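Local coordinates for protein cellulase (Uncultured bacterium, PDB 3WX5) that probably hydrolyses internal beta-1,4-glucosidic bonds of cellulose, as expected of a glycoside hydrolase family 12 endoglucanase, at residues R29-A32 / R37-N40; Q49-G54 / G58-T63; I144-R149 / T190-L195; V162-A167 / I181-T186. One frame throughout, in Å; residues are numbered along the deposited sequence.

Contact 1. Residues R29-A32 / R37-N40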
loop_
_atom_site.group_PDB
_atom_site.type_symbol
_atom_site.label_atom_id
_atom_site.label_comp_id
_atom_site.label_asym_id
_atom_site.label_seq_id
_atom_site.Cartn_x
_atom_site.Cartn_y
_atom_site.Cartn_z
ATOM N N ARG A 29 2.464 -3.030 14.955
ATOM C CA ARG A 29 3.103 -2.115 15.908
ATOM C C ARG A 29 2.812 -0.669 15.523
ATOM O O ARG A 29 2.871 -0.307 14.346
ATOM C CB ARG A 29 4.631 -2.305 15.940
ATOM C CG ARG A 29 5.115 -3.609 16.631
ATOM C CD ARG A 29 4.926 -3.588 18.175
ATOM N NE ARG A 29 5.525 -4.764 18.824
ATOM C CZ ARG A 29 4.964 -5.971 18.862
ATOM N NH1 ARG A 29 3.827 -6.198 18.221
ATOM N NH2 ARG A 29 5.561 -6.971 19.506
ATOM N N ASP A 30 2.513 0.151 16.517
ATOM C CA ASP A 30 2.577 1.590 16.341
ATOM C C ASP A 30 4.029 2.010 16.241
ATOM O O ASP A 30 4.878 1.502 16.988
ATOM C CB ASP A 30 1.875 2.319 17.502
ATOM C CG ASP A 30 0.399 1.985 17.588
ATOM O OD1 ASP A 30 -0.281 1.995 16.539
ATOM O OD2 ASP A 30 -0.100 1.745 18.707
ATOM N N VAL A 31 4.315 2.915 15.300
ATOM C CA VAL A 31 5.667 3.417 15.096
ATOM C C VAL A 31 5.698 4.938 14.945
ATOM O O VAL A 31 4.662 5.583 14.674
ATOM C CB VAL A 31 6.372 2.766 13.835
ATOM C CG1 VAL A 31 6.422 1.241 13.954
ATOM C CG2 VAL A 31 5.655 3.204 12.568
ATOM N N ALA A 32 6.902 5.507 15.080
ATOM C CA ALA A 32 7.134 6.932 14.873
ATOM C C ALA A 32 6.214 7.750 15.764
ATOM O O ALA A 32 5.526 8.671 15.299
ATOM C CB ALA A 32 6.923 7.304 13.402
ATOM N N ARG A 37 1.582 3.004 11.355
ATOM C CA ARG A 37 1.405 1.676 11.924
ATOM C C ARG A 37 1.980 0.682 10.943
ATOM O O ARG A 37 1.740 0.814 9.746
ATOM C CB ARG A 37 -0.079 1.402 12.043
ATOM C CG ARG A 37 -0.427 0.248 12.949
ATOM C CD ARG A 37 -1.654 0.632 13.768
ATOM N NE ARG A 37 -2.449 -0.546 14.033
ATOM C CZ ARG A 37 -2.282 -1.325 15.086
ATOM N NH1 ARG A 37 -1.368 -1.013 16.000
ATOM N NH2 ARG A 37 -3.037 -2.406 15.229
ATOM N N VAL A 38 2.611 -0.369 11.452
ATOM C CA VAL A 38 3.143 -1.429 10.604
ATOM C C VAL A 38 2.387 -2.737 10.886
ATOM O O VAL A 38 2.068 -3.053 12.044
ATOM C CB VAL A 38 4.655 -1.625 10.826
ATOM C CG1 VAL A 38 5.185 -2.823 10.003
ATOM C CG2 VAL A 38 5.405 -0.326 10.447
ATOM N N ILE A 39 2.018 -3.445 9.821
ATOM C CA ILE A 39 1.178 -4.634 9.980
ATOM C C ILE A 39 1.837 -5.788 9.260
ATOM O O ILE A 39 2.325 -5.615 8.134
ATOM C CB ILE A 39 -0.262 -4.399 9.430
ATOM C CG1 ILE A 39 -0.238 -3.739 8.038
ATOM C CG2 ILE A 39 -1.096 -3.558 10.415
ATOM C CD1 ILE A 39 -1.636 -3.633 7.385
ATOM N N ASN A 40 1.865 -6.959 9.901
ATOM C CA ASN A 40 2.376 -8.159 9.257
ATOM C C ASN A 40 1.417 -8.600 8.158
ATOM O O ASN A 40 1.834 -8.911 7.023
ATOM C CB ASN A 40 2.595 -9.280 10.298
ATOM C CG ASN A 40 3.638 -10.306 9.859
ATOM O OD1 ASN A 40 4.599 -9.983 9.157
ATOM N ND2 ASN A 40 3.475 -11.552 10.326
#
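Arg29 O receives two donors from the facing strand: Val38 N, at 2.9 Å with an N-H...O angle of 172°, and more weakly the CA-H of Arg37, with that CA 3.5 Å from Arg29 O. The return bond, Arg29 N to Val38 O, is also 2.9 Å and completes a hydrogen-bonded antiparallel pair. Asp30 and Arg37 follow as a non-hydrogen-bonded pair, their side chains leaving the same face of the sheet to meet in a salt bridge, Arg37 NH1 to Asp30 OD1 at 3.2 Å. That one pair makes the bridge; NH1 lies above the carboxylate plane, and the two planes stand 44° apart, consistent with no flat two-point meeting. These pairs define the 28-31/36-39 beta hairpin, at an edge of the mixed sheet of the family 12 jelly roll. Arg37 CG points opposite its backbone N (chi1 -164°), a bend at chi2 lays CD 3.4 Å from Asp30 OD1, and a second at chi3 turns the guanidinium toward it; NE bonds weakly to Tyr80. Exchanging Arg37 for methionine would probably leave the Asp30 carboxylate without its charged mate. Val31 CG1 and Val38 CG2 pack 4.0 Å apart, and Val38 continues onto Ile51 and Ile53.

Contact 2. Residues Q49-G54 / G58-T63; sequences QCIEIG and GNFILT
Gln49, with CG anti to the backbone N (chi1 179°), lays its extended chain across Leu62, carrying CG to 3.4 Å and CD to 3.6 Å from Leu62 CD1. The amide beyond is held elsewhere: NE2 bonds to Asn40 and OE1 to His67. An alanine at Gln49 would remove this chain and amide, and would probably leave Leu62 CD1 poorly covered and Asn40 and His67 each short of a partner. The other Leu62 methyl, CD2, is 3.8 Å from Ile51 CG2, the two side chains running alongside in a common direction. Backbone pairing fixes this register: Glu52 N to Ile61 O is 2.9 Å, with its reciprocal bond from Ile61 N, and Gly54 N to Asn59 O is 2.7 Å. The result is the 49-54/60-65 beta hairpin, two neighbouring strands of the six-stranded sheet. Ile51, Ile53, Phe60 and Leu62 share the face that packs on Val38 and strand 215-225 of the other sheet, while Glu52 and Ile61 take the opposite face, where Glu52 CB meets Ile61 CG2 at 3.8 Å. At the far end Cys50, in a disulfide with Cys23, offers its O to Thr63 N at 3.0 Å. Thr63 OG1 adds a weak bond to that oxygen.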
loop_
_atom_site.group_PDB
_atom_site.type_symbol
_atom_site.label_atom_id
_atom_site.label_comp_id
_atom_site.label_asym_id
_atom_site.label_seq_id
_atom_site.Cartn_x
_atom_site.Cartn_y
_atom_site.Cartn_z
ATOM N N GLN A 49 5.279 -15.930 8.325
ATOM C CA GLN A 49 5.996 -14.699 7.965
ATOM C C GLN A 49 6.346 -13.925 9.218
ATOM O O GLN A 49 5.489 -13.721 10.080
ATOM C CB GLN A 49 5.111 -13.833 7.059
ATOM C CG GLN A 49 5.737 -12.518 6.635
ATOM C CD GLN A 49 4.707 -11.643 5.909
ATOM O OE1 GLN A 49 4.241 -11.988 4.833
ATOM N NE2 GLN A 49 4.253 -10.601 6.577
ATOM N N CYS A 50 7.574 -13.424 9.272
ATOM C CA CYS A 50 7.980 -12.486 10.316
ATOM C C CYS A 50 8.548 -11.219 9.708
ATOM O O CYS A 50 9.222 -11.267 8.691
ATOM C CB CYS A 50 9.051 -13.102 11.225
ATOM S SG CYS A 50 8.477 -14.629 12.040
ATOM N N ILE A 51 8.282 -10.086 10.352
ATOM C CA ILE A 51 8.981 -8.847 10.002
ATOM C C ILE A 51 9.686 -8.266 11.223
ATOM O O ILE A 51 9.120 -8.247 12.329
ATOM C CB ILE A 51 8.015 -7.786 9.400
ATOM C CG1 ILE A 51 6.811 -7.528 10.320
ATOM C CG2 ILE A 51 7.533 -8.270 8.010
ATOM C CD1 ILE A 51 5.797 -6.469 9.765
ATOM N N GLU A 52 10.864 -7.698 10.995
ATOM C CA GLU A 52 11.570 -6.980 12.041
ATOM C C GLU A 52 11.355 -5.484 11.847
ATOM O O GLU A 52 11.675 -4.945 10.784
ATOM C CB GLU A 52 13.061 -7.333 12.001
ATOM C CG GLU A 52 13.907 -6.530 12.979
ATOM C CD GLU A 52 15.371 -6.967 12.951
ATOM O OE1 GLU A 52 15.680 -7.981 13.595
ATOM O OE2 GLU A 52 16.174 -6.394 12.176
ATOM N N ILE A 53 10.722 -4.851 12.834
ATOM C CA ILE A 53 10.196 -3.477 12.707
ATOM C C ILE A 53 10.970 -2.487 13.577
ATOM O O ILE A 53 11.024 -2.630 14.811
ATOM C CB ILE A 53 8.715 -3.374 13.152
ATOM C CG1 ILE A 53 7.865 -4.461 12.495
ATOM C CG2 ILE A 53 8.137 -1.997 12.762
ATOM C CD1 ILE A 53 6.453 -4.518 13.039
ATOM N N GLY A 54 11.460 -1.426 12.951
ATOM C CA GLY A 54 12.083 -0.324 13.681
ATOM C C GLY A 54 10.991 0.538 14.291
ATOM O O GLY A 54 10.129 1.052 13.587
ATOM N N GLY A 58 9.630 3.065 11.682
ATOM C CA GLY A 58 8.715 2.164 11.002
ATOM C C GLY A 58 9.341 1.367 9.877
ATOM O O GLY A 58 8.650 0.560 9.244
ATOM N N ASN A 59 10.659 1.477 9.695
ATOM C CA ASN A 59 11.351 0.629 8.704
ATOM C C ASN A 59 11.090 -0.839 9.078
ATOM O O ASN A 59 11.018 -1.166 10.264
ATOM C CB ASN A 59 12.872 0.850 8.710
ATOM C CG ASN A 59 13.281 2.241 8.267
ATOM O OD1 ASN A 59 12.468 3.041 7.797
ATOM N ND2 ASN A 59 14.572 2.537 8.421
ATOM N N PHE A 60 10.976 -1.721 8.085
ATOM C CA PHE A 60 10.793 -3.150 8.379
ATOM C C PHE A 60 11.453 -4.050 7.352
ATOM O O PHE A 60 11.599 -3.674 6.186
ATOM C CB PHE A 60 9.317 -3.527 8.655
ATOM C CG PHE A 60 8.399 -3.438 7.446
ATOM C CD1 PHE A 60 8.335 -4.491 6.521
ATOM C CD2 PHE A 60 7.565 -2.339 7.269
ATOM C CE1 PHE A 60 7.487 -4.430 5.399
ATOM C CE2 PHE A 60 6.666 -2.271 6.166
ATOM C CZ PHE A 60 6.636 -3.319 5.226
ATOM N N ILE A 61 11.897 -5.225 7.793
ATOM C CA ILE A 61 12.482 -6.179 6.851
ATOM C C ILE A 61 11.796 -7.525 7.042
ATOM O O ILE A 61 11.471 -7.904 8.180
ATOM C CB ILE A 61 14.032 -6.285 7.063
ATOM C CG1 ILE A 61 14.663 -7.271 6.073
ATOM C CG2 ILE A 61 14.343 -6.717 8.495
ATOM C CD1 ILE A 61 16.185 -7.105 5.930
ATOM N N LEU A 62 11.513 -8.218 5.929
ATOM C CA LEU A 62 10.963 -9.593 6.000
ATOM C C LEU A 62 12.107 -10.519 6.433
ATOM O O LEU A 62 13.073 -10.729 5.673
ATOM C CB LEU A 62 10.425 -10.038 4.635
ATOM C CG LEU A 62 8.999 -9.599 4.261
ATOM C CD1 LEU A 62 7.921 -10.360 5.065
ATOM C CD2 LEU A 62 8.831 -8.087 4.418
ATOM N N THR A 63 12.003 -11.058 7.642
ATOM C CA THR A 63 13.021 -11.985 8.137
ATOM C C THR A 63 12.609 -13.425 7.931
ATOM O O THR A 63 13.447 -14.340 7.999
ATOM C CB THR A 63 13.343 -11.761 9.635
ATOM O OG1 THR A 63 12.159 -11.942 10.402
ATOM C CG2 THR A 63 13.904 -10.354 9.867
#

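Contact 3. Residues I144-R149 / T190-L195; sequences IWLNWR and TEVTQL
Leu146 reaches Val192 progressively along its side chain. CB, directed toward the segment 190-195, is still 5.3 Å from Val192 CG1, and CG is 4.5 Å from that methyl. The fork then closes on it: Leu146 CD1 and CD2 are both 3.9 Å from Val192 CG1, so a single valine methyl sits against the two prongs. The two side chains cross at about a right angle. Leu146 CG stands opposite its own carbonyl carbon (chi1 -58°), and Val192 CG1 does the same at its end (chi1 -62°), which turns the touching methyls into the gap between the strands. That gap is the space between the two sheets of the jelly-roll sandwich, near its margin: strand 140-149 belongs to the mixed sheet and strand 191-196 is an outer strand of the six-stranded sheet. The evidence is the spacing, since the CA atoms of Ile144 and Leu195 are 10.5 Å apart and their branches, Ile144 CG2 and Leu195 CD2, only just meet at 4.5 Å. The contact is therefore carried mainly by apolar side chains, and Trp108 and Trp169 also pack on Leu146. A classic beta bulge, in which Leu146 and Asn147 both face Ala120 of strand 117-127, accounts for two successive side chains being directed toward the same partner segment. Asn147 accordingly lies alongside Thr190, with CA atoms 6.9 Å apart. On the other side a G1 bulge at Gln194 and Leu195, set against strand 101-111, marks the corner from which Leu195 turns inward.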
loop_
_atom_site.group_PDB
_atom_site.type_symbol
_atom_site.label_atom_id
_atom_site.label_comp_id
_atom_site.label_asym_id
_atom_site.label_seq_id
_atom_site.Cartn_x
_atom_site.Cartn_y
_atom_site.Cartn_z
ATOM N N ILE A 144 -0.146 1.394 -6.440
ATOM C CA ILE A 144 0.915 1.978 -7.261
ATOM C C ILE A 144 2.103 1.056 -7.148
ATOM O O ILE A 144 2.715 0.977 -6.080
ATOM C CB ILE A 144 1.326 3.361 -6.767
ATOM C CG1 ILE A 144 0.112 4.302 -6.804
ATOM C CG2 ILE A 144 2.433 3.922 -7.688
ATOM C CD1 ILE A 144 0.321 5.649 -6.102
ATOM N N TRP A 145 2.363 0.301 -8.217
ATOM C CA TRP A 145 3.382 -0.750 -8.190
ATOM C C TRP A 145 4.703 -0.147 -8.676
ATOM O O TRP A 145 4.779 0.368 -9.789
ATOM C CB TRP A 145 3.004 -1.902 -9.138
ATOM C CG TRP A 145 1.814 -2.771 -8.714
ATOM C CD1 TRP A 145 0.717 -2.390 -7.969
ATOM C CD2 TRP A 145 1.619 -4.158 -9.038
ATOM N NE1 TRP A 145 -0.126 -3.481 -7.784
ATOM C CE2 TRP A 145 0.384 -4.557 -8.472
ATOM C CE3 TRP A 145 2.350 -5.089 -9.801
ATOM C CZ2 TRP A 145 -0.092 -5.872 -8.563
ATOM C CZ3 TRP A 145 1.850 -6.399 -9.939
ATOM C CH2 TRP A 145 0.630 -6.767 -9.338
ATOM N N LEU A 146 5.737 -0.235 -7.844
ATOM C CA LEU A 146 7.032 0.389 -8.130
ATOM C C LEU A 146 8.089 -0.617 -8.564
ATOM O O LEU A 146 9.030 -0.276 -9.292
ATOM C CB LEU A 146 7.542 1.140 -6.892
ATOM C CG LEU A 146 6.578 2.226 -6.400
ATOM C CD1 LEU A 146 7.086 2.780 -5.088
ATOM C CD2 LEU A 146 6.416 3.354 -7.462
ATOM N N ASN A 147 7.928 -1.864 -8.126
ATOM C CA ASN A 147 8.944 -2.894 -8.367
ATOM C C ASN A 147 8.295 -4.269 -8.084
ATOM O O ASN A 147 7.193 -4.347 -7.546
ATOM C CB ASN A 147 10.171 -2.647 -7.448
ATOM C CG ASN A 147 11.491 -3.080 -8.082
ATOM O OD1 ASN A 147 12.541 -2.402 -7.948
ATOM N ND2 ASN A 147 11.463 -4.217 -8.753
ATOM N N TRP A 148 8.894 -5.334 -8.590
ATOM C CA TRP A 148 8.264 -6.665 -8.521
ATOM C C TRP A 148 9.233 -7.704 -9.065
ATOM O O TRP A 148 10.267 -7.359 -9.631
ATOM C CB TRP A 148 6.975 -6.701 -9.363
ATOM C CG TRP A 148 7.239 -6.449 -10.827
ATOM C CD1 TRP A 148 7.634 -7.373 -11.773
ATOM C CD2 TRP A 148 7.143 -5.197 -11.506
ATOM N NE1 TRP A 148 7.782 -6.763 -12.999
ATOM C CE2 TRP A 148 7.517 -5.422 -12.856
ATOM C CE3 TRP A 148 6.826 -3.895 -11.095
ATOM C CZ2 TRP A 148 7.590 -4.391 -13.789
ATOM C CZ3 TRP A 148 6.917 -2.862 -12.021
ATOM C CH2 TRP A 148 7.312 -3.123 -13.357
ATOM N N ARG A 149 8.881 -8.975 -8.887
ATOM C CA ARG A 149 9.642 -10.051 -9.470
ATOM C C ARG A 149 8.691 -11.160 -9.795
ATOM O O ARG A 149 7.762 -11.397 -9.046
ATOM C CB ARG A 149 10.694 -10.550 -8.482
ATOM C CG ARG A 149 11.531 -11.675 -9.056
ATOM C CD ARG A 149 12.575 -12.162 -8.052
ATOM N NE ARG A 149 13.131 -13.454 -8.462
ATOM C CZ ARG A 149 14.180 -13.582 -9.264
ATOM N NH1 ARG A 149 14.804 -12.491 -9.722
ATOM N NH2 ARG A 149 14.625 -14.799 -9.581
ATOM N N THR A 190 13.502 1.824 -7.026
ATOM C CA THR A 190 13.701 1.373 -5.650
ATOM C C THR A 190 13.406 2.480 -4.651
ATOM O O THR A 190 13.573 2.280 -3.463
ATOM C CB THR A 190 15.124 0.804 -5.441
ATOM O OG1 THR A 190 16.105 1.793 -5.812
ATOM C CG2 THR A 190 15.303 -0.441 -6.325
ATOM N N GLU A 191 13.024 3.662 -5.136
ATOM C CA GLU A 191 12.734 4.762 -4.232
ATOM C C GLU A 191 11.850 5.782 -4.931
ATOM O O GLU A 191 11.897 5.926 -6.140
ATOM C CB GLU A 191 14.054 5.409 -3.802
ATOM C CG GLU A 191 13.929 6.587 -2.859
ATOM C CD GLU A 191 15.300 7.070 -2.347
ATOM O OE1 GLU A 191 16.336 6.592 -2.870
ATOM O OE2 GLU A 191 15.338 7.898 -1.408
ATOM N N VAL A 192 10.984 6.432 -4.160
ATOM C CA VAL A 192 10.274 7.609 -4.619
ATOM C C VAL A 192 10.436 8.725 -3.590
ATOM O O VAL A 192 10.496 8.482 -2.379
ATOM C CB VAL A 192 8.740 7.347 -4.851
ATOM C CG1 VAL A 192 8.523 6.304 -5.942
ATOM C CG2 VAL A 192 8.051 6.892 -3.553
ATOM N N THR A 193 10.600 9.941 -4.106
ATOM C CA THR A 193 10.746 11.134 -3.278
ATOM C C THR A 193 9.658 12.128 -3.664
ATOM O O THR A 193 9.551 12.523 -4.845
ATOM C CB THR A 193 12.133 11.784 -3.513
ATOM O OG1 THR A 193 13.139 10.814 -3.210
ATOM C CG2 THR A 193 12.315 13.004 -2.604
ATOM N N GLN A 194 8.808 12.444 -2.687
ATOM C CA GLN A 194 7.677 13.338 -2.873
ATOM C C GLN A 194 6.810 12.893 -4.051
ATOM O O GLN A 194 6.379 13.711 -4.893
ATOM C CB GLN A 194 8.176 14.788 -3.054
ATOM C CG GLN A 194 8.980 15.292 -1.822
ATOM C CD GLN A 194 9.717 16.604 -2.075
ATOM O OE1 GLN A 194 10.900 16.735 -1.761
ATOM N NE2 GLN A 194 9.049 17.536 -2.705
ATOM N N LEU A 195 6.454 11.611 -4.038
ATOM C CA LEU A 195 5.587 11.073 -5.071
ATOM C C LEU A 195 4.235 11.705 -4.907
ATOM O O LEU A 195 3.705 11.752 -3.785
ATOM C CB LEU A 195 5.474 9.548 -4.948
ATOM C CG LEU A 195 4.668 8.888 -6.078
ATOM C CD1 LEU A 195 5.385 9.023 -7.469
ATOM C CD2 LEU A 195 4.433 7.439 -5.740
#

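Contact 4. Residues V162-A167 / I181-T186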
loop_
_atom_site.group_PDB
_atom_site.type_symbol
_atom_site.label_atom_id
_atom_site.label_comp_id
_atom_site.label_asym_id
_atom_site.label_seq_id
_atom_site.Cartn_x
_atom_site.Cartn_y
_atom_site.Cartn_z
ATOM N N VAL A 162 -0.381 6.027 -18.932
ATOM C CA VAL A 162 -0.599 7.415 -18.512
ATOM C C VAL A 162 0.695 8.033 -17.939
ATOM O O VAL A 162 1.470 7.332 -17.295
ATOM C CB VAL A 162 -1.787 7.478 -17.492
ATOM C CG1 VAL A 162 -1.432 6.709 -16.201
ATOM C CG2 VAL A 162 -2.205 8.900 -17.201
ATOM N N SER A 163 0.948 9.315 -18.240
ATOM C CA SER A 163 2.025 10.087 -17.574
ATOM C C SER A 163 1.448 10.759 -16.331
ATOM O O SER A 163 0.501 11.558 -16.442
ATOM C CB SER A 163 2.589 11.166 -18.493
ATOM O OG SER A 163 3.645 11.871 -17.822
ATOM N N LEU A 164 1.973 10.385 -15.167
ATOM C CA LEU A 164 1.524 10.960 -13.877
ATOM C C LEU A 164 2.705 11.072 -12.946
ATOM O O LEU A 164 3.566 10.197 -12.929
ATOM C CB LEU A 164 0.477 10.053 -13.219
ATOM C CG LEU A 164 -0.893 9.899 -13.899
ATOM C CD1 LEU A 164 -1.690 8.755 -13.200
ATOM C CD2 LEU A 164 -1.663 11.249 -13.868
ATOM N N ALA A 165 2.778 12.188 -12.230
ATOM C CA ALA A 165 3.665 12.321 -11.062
ATOM C C ALA A 165 5.131 12.188 -11.452
ATOM O O ALA A 165 5.954 11.773 -10.636
ATOM C CB ALA A 165 3.309 11.270 -9.971
ATOM N N GLY A 166 5.435 12.433 -12.725
ATOM C CA GLY A 166 6.831 12.491 -13.144
ATOM C C GLY A 166 7.314 11.194 -13.767
ATOM O O GLY A 166 8.510 11.011 -13.964
ATOM N N ALA A 167 6.388 10.270 -14.028
ATOM C CA ALA A 167 6.729 8.979 -14.623
ATOM C C ALA A 167 5.557 8.461 -15.428
ATOM O O ALA A 167 4.563 9.165 -15.582
ATOM C CB ALA A 167 7.125 7.973 -13.529
ATOM N N ILE A 181 -7.983 -0.217 -8.831
ATOM C CA ILE A 181 -7.194 0.461 -9.855
ATOM C C ILE A 181 -5.719 0.305 -9.525
ATOM O O ILE A 181 -5.300 0.582 -8.406
ATOM C CB ILE A 181 -7.487 1.989 -9.944
ATOM C CG1 ILE A 181 -8.999 2.286 -9.832
ATOM C CG2 ILE A 181 -6.969 2.509 -11.289
ATOM C CD1 ILE A 181 -9.451 2.706 -8.418
ATOM N N ALA A 182 -4.935 -0.217 -10.466
ATOM C CA ALA A 182 -3.498 -0.361 -10.192
ATOM C C ALA A 182 -2.699 0.421 -11.225
ATOM O O ALA A 182 -2.941 0.300 -12.440
ATOM C CB ALA A 182 -3.103 -1.816 -10.216
ATOM N N TYR A 183 -1.710 1.169 -10.753
ATOM C CA TYR A 183 -0.791 1.853 -11.663
ATOM C C TYR A 183 0.538 1.144 -11.562
ATOM O O TYR A 183 1.178 1.201 -10.528
ATOM C CB TYR A 183 -0.617 3.330 -11.269
ATOM C CG TYR A 183 -1.916 4.111 -11.413
ATOM C CD1 TYR A 183 -2.869 4.101 -10.390
ATOM C CD2 TYR A 183 -2.222 4.785 -12.603
ATOM C CE1 TYR A 183 -4.096 4.780 -10.535
ATOM C CE2 TYR A 183 -3.438 5.487 -12.750
ATOM C CZ TYR A 183 -4.361 5.478 -11.710
ATOM O OH TYR A 183 -5.610 6.052 -11.871
ATOM N N ARG A 184 0.966 0.504 -12.646
ATOM C CA ARG A 184 2.224 -0.221 -12.616
ATOM C C ARG A 184 3.257 0.612 -13.359
ATOM O O ARG A 184 3.115 0.830 -14.566
ATOM C CB ARG A 184 2.065 -1.590 -13.304
ATOM C CG ARG A 184 3.309 -2.468 -13.171
ATOM C CD ARG A 184 3.215 -3.761 -14.013
ATOM N NE ARG A 184 4.084 -4.760 -13.407
ATOM C CZ ARG A 184 3.844 -6.072 -13.409
ATOM N NH1 ARG A 184 2.811 -6.558 -14.102
ATOM N NH2 ARG A 184 4.636 -6.889 -12.715
ATOM N N ARG A 185 4.366 0.943 -12.703
ATOM C CA ARG A 185 5.354 1.841 -13.343
ATOM C C ARG A 185 5.915 1.109 -14.565
ATOM O O ARG A 185 6.068 -0.118 -14.523
ATOM C CB ARG A 185 6.496 2.165 -12.377
ATOM C CG ARG A 185 7.156 3.514 -12.670
ATOM C CD ARG A 185 8.208 3.810 -11.598
ATOM N NE ARG A 185 8.764 5.164 -11.703
ATOM C CZ ARG A 185 9.689 5.533 -12.579
ATOM N NH1 ARG A 185 10.198 4.644 -13.443
ATOM N NH2 ARG A 185 10.182 6.773 -12.518
ATOM N N THR A 186 6.145 1.829 -15.660
ATOM C CA THR A 186 6.588 1.176 -16.912
ATOM C C THR A 186 8.013 0.646 -16.778
ATOM O O THR A 186 8.416 -0.271 -17.512
ATOM C CB THR A 186 6.495 2.117 -18.142
ATOM O OG1 THR A 186 7.242 3.299 -17.887
ATOM C CG2 THR A 186 5.037 2.531 -18.413
#
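Tyr183 and Leu164 each place CG opposite the carbonyl carbon (chi1 -65° and -67°), and these two torsions bring the tyrosine ring and the leucine fork together. Leu164 CD1 approaches the ring obliquely, nearest its CD2-CE2 bond, 3.7 Å from Tyr183 CE2 and 4.0 Å from Tyr183 CD2. Val162 CG1 approaches the same ring at its edge, near the ring plane, 4.2 Å from Tyr183 CD2. Two aliphatic groups from one strand thus meet the same CD2-CE2 bond. Helix 197-206 also meets this tyrosine: a hydrogen bond with Asp203 holds the hydroxyl oxygen, and Phe200 forms an edge-to-face pair with the ring. Arg185 makes the second meeting point. Its CG is set opposite the backbone N (chi1 -153°) and the chain runs extended as far as NE, which carries the guanidinium over Ala167. The methyl lies against one face of that flat group, with Ala167 CB 3.4 Å from Arg185 NH2 and 3.7 Å from Arg185 CZ; NH1 is bonded to Thr187 O. Ala167 is presented by a type I' turn closed by reciprocal backbone bonds, Leu164 N to Ala167 O at 2.9 Å and Ala167 N to Leu164 O at 3.0 Å, with Ala165 and Gly166 at positive phi. Strand 167-175 pairs with both 157-164 and 179-185: Val162 and Leu164 reach Tyr183 across it, while Ala167, at its start, meets Arg185 of the adjoining strand, an arrangement that belongs to an antiparallel beta meander, here part of the mixed sheet of the jelly roll.

How the contacts relate
The four contacts form two touching pairs. Contacts 1 and 2, centres about 10 Å apart, are successive hairpins on different sheets, and Val38 CG2 packs 3.6 Å from Gly58 O between them. Contacts 3 and 4 are also about 10 Å apart between centres: strands 140-149 and 179-185 run side by side, with Trp145 N 2.7 Å from Tyr183 O, and contact 4 falls within the chain excursion that contact 3 spans. Contacts 1 and 4 lie on opposite sides of the chain's centre, about 27 Å apart between centres. Contacts 1, 3 and 4 all reach the mixed sheet, whose concave side probably forms the cellulose-binding cleft, as in family 12 relatives.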